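Local atomic coordinates of enhancer of mRNA-decapping protein 4 homolog (Drosophila melanogaster, PDB entry 2VXG), a protein that takes part in mRNA degradation, where it seems to act in decapping, and is required for silencing a subset of endogenous microRNA targets. Residues A[31-36]-A[73-78]. Sequence-based numbering, arbitrary orientation.
Sequences LVEFTL and ELKQRY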
loop_
_atom_site.group_PDB
_atom_site.type_symbol
_atom_site.label_atom_id
_atom_site.label_comp_id
_atom_site.label_asym_id
_atom_site.label_seq_id
_atom_site.Cartn_x
_atom_site.Cartn_y
_atom_site.Cartn_z
ATOM N N LEU A 31 -1.794 7.059 10.388
ATOM C CA LEU A 31 -0.470 7.651 10.185
ATOM C C LEU A 31 0.105 7.324 8.795
ATOM O O LEU A 31 0.741 8.169 8.168
ATOM C CB LEU A 31 0.478 7.164 11.270
ATOM C CG LEU A 31 1.858 7.817 11.249
ATOM C CD1 LEU A 31 1.734 9.374 11.538
ATOM C CD2 LEU A 31 2.694 7.066 12.329
ATOM N N VAL A 32 -0.148 6.109 8.334
ATOM C CA VAL A 32 0.163 5.710 6.981
ATOM C C VAL A 32 -0.532 6.642 5.984
ATOM O O VAL A 32 0.132 7.131 5.052
ATOM C CB VAL A 32 -0.192 4.223 6.709
ATOM C CG1 VAL A 32 0.070 3.872 5.215
ATOM C CG2 VAL A 32 0.625 3.295 7.636
ATOM N N GLU A 33 -1.841 6.868 6.164
ATOM C CA GLU A 33 -2.583 7.809 5.291
ATOM C C GLU A 33 -2.038 9.220 5.306
ATOM O O GLU A 33 -1.818 9.788 4.243
ATOM C CB GLU A 33 -4.063 7.806 5.583
ATOM C CG GLU A 33 -4.696 6.515 5.265
ATOM C CD GLU A 33 -6.197 6.508 5.551
ATOM O OE1 GLU A 33 -6.872 7.479 5.117
ATOM O OE2 GLU A 33 -6.681 5.522 6.205
ATOM N N PHE A 34 -1.743 9.753 6.497
ATOM C CA PHE A 34 -1.002 11.030 6.663
ATOM C C PHE A 34 0.293 11.024 5.844
ATOM O O PHE A 34 0.609 11.985 5.123
ATOM C CB PHE A 34 -0.694 11.245 8.181
ATOM C CG PHE A 34 0.333 12.358 8.485
ATOM C CD1 PHE A 34 -0.083 13.673 8.678
ATOM C CD2 PHE A 34 1.675 12.050 8.623
ATOM C CE1 PHE A 34 0.821 14.678 8.976
ATOM C CE2 PHE A 34 2.585 13.017 8.918
ATOM C CZ PHE A 34 2.171 14.347 9.102
ATOM N N THR A 35 1.053 9.941 5.962
ATOM C CA THR A 35 2.301 9.805 5.219
ATOM C C THR A 35 2.009 9.866 3.711
ATOM O O THR A 35 2.671 10.613 3.010
ATOM C CB THR A 35 3.057 8.510 5.600
ATOM O OG1 THR A 35 3.171 8.456 7.023
ATOM C CG2 THR A 35 4.441 8.421 4.964
ATOM N N LEU A 36 1.017 9.103 3.234
ATOM C CA LEU A 36 0.700 9.045 1.772
ATOM C C LEU A 36 0.257 10.417 1.268
ATOM O O LEU A 36 0.675 10.872 0.214
ATOM C CB LEU A 36 -0.385 8.026 1.469
ATOM C CG LEU A 36 -0.141 6.546 1.767
ATOM C CD1 LEU A 36 -1.413 5.778 1.482
ATOM C CD2 LEU A 36 0.988 6.000 0.984
ATOM N N GLU A 73 -9.820 6.597 -2.881
ATOM C CA GLU A 73 -8.938 6.811 -4.039
ATOM C C GLU A 73 -7.451 6.904 -3.656
ATOM O O GLU A 73 -6.578 6.304 -4.296
ATOM C CB GLU A 73 -9.333 8.086 -4.772
ATOM C CG GLU A 73 -9.308 7.948 -6.308
ATOM C CD GLU A 73 -9.372 9.281 -7.039
ATOM O OE1 GLU A 73 -8.681 10.233 -6.606
ATOM O OE2 GLU A 73 -10.101 9.387 -8.057
ATOM N N LEU A 74 -7.145 7.662 -2.616
ATOM C CA LEU A 74 -5.750 7.773 -2.222
ATOM C C LEU A 74 -5.174 6.361 -1.968
ATOM O O LEU A 74 -4.193 5.958 -2.601
ATOM C CB LEU A 74 -5.586 8.721 -1.031
ATOM C CG LEU A 74 -4.188 8.695 -0.409
ATOM C CD1 LEU A 74 -3.137 9.038 -1.448
ATOM C CD2 LEU A 74 -4.108 9.570 0.848
ATOM N N LYS A 75 -5.821 5.590 -1.089
ATOM C CA LYS A 75 -5.316 4.280 -0.733
ATOM C C LYS A 75 -5.405 3.292 -1.920
ATOM O O LYS A 75 -4.509 2.447 -2.076
ATOM C CB LYS A 75 -6.002 3.734 0.545
ATOM C CG LYS A 75 -5.516 4.470 1.833
ATOM C CD LYS A 75 -6.088 3.906 3.161
ATOM C CE LYS A 75 -7.631 4.067 3.204
ATOM N NZ LYS A 75 -8.257 3.629 4.498
ATOM N N GLN A 76 -6.451 3.407 -2.734
ATOM C CA GLN A 76 -6.590 2.528 -3.907
ATOM C C GLN A 76 -5.472 2.774 -4.869
ATOM O O GLN A 76 -4.867 1.859 -5.378
ATOM C CB GLN A 76 -7.894 2.742 -4.666
ATOM C CG GLN A 76 -8.110 1.752 -5.873
ATOM C CD GLN A 76 -7.891 0.272 -5.513
ATOM O OE1 GLN A 76 -8.196 -0.147 -4.406
ATOM N NE2 GLN A 76 -7.357 -0.526 -6.465
ATOM N N ARG A 77 -5.223 4.052 -5.129
ATOM C CA ARG A 77 -4.192 4.437 -6.062
ATOM C C ARG A 77 -2.822 3.963 -5.581
ATOM O O ARG A 77 -2.028 3.458 -6.383
ATOM C CB ARG A 77 -4.255 5.953 -6.299
ATOM C CG ARG A 77 -3.446 6.436 -7.459
ATOM C CD ARG A 77 -2.075 6.932 -7.053
ATOM N NE ARG A 77 -2.170 8.122 -6.199
ATOM C CZ ARG A 77 -1.330 9.142 -6.215
ATOM N NH1 ARG A 77 -0.305 9.172 -7.072
ATOM N NH2 ARG A 77 -1.534 10.156 -5.368
ATOM N N TYR A 78 -2.537 4.085 -4.273
ATOM C CA TYR A 78 -1.336 3.437 -3.707
ATOM C C TYR A 78 -1.326 1.932 -3.784
ATOM O O TYR A 78 -0.269 1.356 -3.993
ATOM C CB TYR A 78 -1.026 3.884 -2.269
ATOM C CG TYR A 78 -0.171 5.147 -2.299
ATOM C CD1 TYR A 78 1.206 5.103 -2.046
ATOM C CD2 TYR A 78 -0.738 6.363 -2.647
ATOM C CE1 TYR A 78 1.985 6.274 -2.104
ATOM C CE2 TYR A 78 0.017 7.523 -2.719
ATOM C CZ TYR A 78 1.378 7.474 -2.451
ATOM O OH TYR A 78 2.136 8.642 -2.527
#
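In the all-helical C-terminal domain of Ge-1, Glu-33 and Leu-36 of helix 29-38 meet Leu-74, Lys-75 and Tyr-78 of helix 73-85 in a nearly perpendicular helix-helix packing, the short axes crossing at 79° and standing 10.7 Å apart. Leu-36 buries more surface against the other segment than any other residue here. Its CD2 lies over one face of the Tyr-78 ring, offset toward the rim, as in a CH-pi contact, although the modelled spacing is too short to be trusted in detail. Leu-36 CB faces both methyls of Leu-74, with Leu-74 CD1 and CD2 each 4.1 Å away. Between the two segments the one polar bond is a salt bridge: Lys-75 NZ donates to Glu-33 OE2 at 3.0 Å, approaching from above the carboxylate plane, 62° out of it. Lys-75 CD packs 3.6 Å from Glu-33 CG, and the bend at chi3 (-63°) directs CE and NZ beyond it, so methylene packing accompanies the charge pairing. An alanine in place of Glu-33 would probably leave the Lys-75 ammonium without its carboxylate mate, with Asn-70 O still accepting from NZ, and strip the lysine methylenes of this cover. Beyond the pair, Tyr-78 OH is hydrogen-bonded with Ser-41 OG. Phe-20 of helix 16-25 packs on Leu-36, while helix 54-66 borders both segments, through Val-32 as well as Lys-75 and Tyr-78.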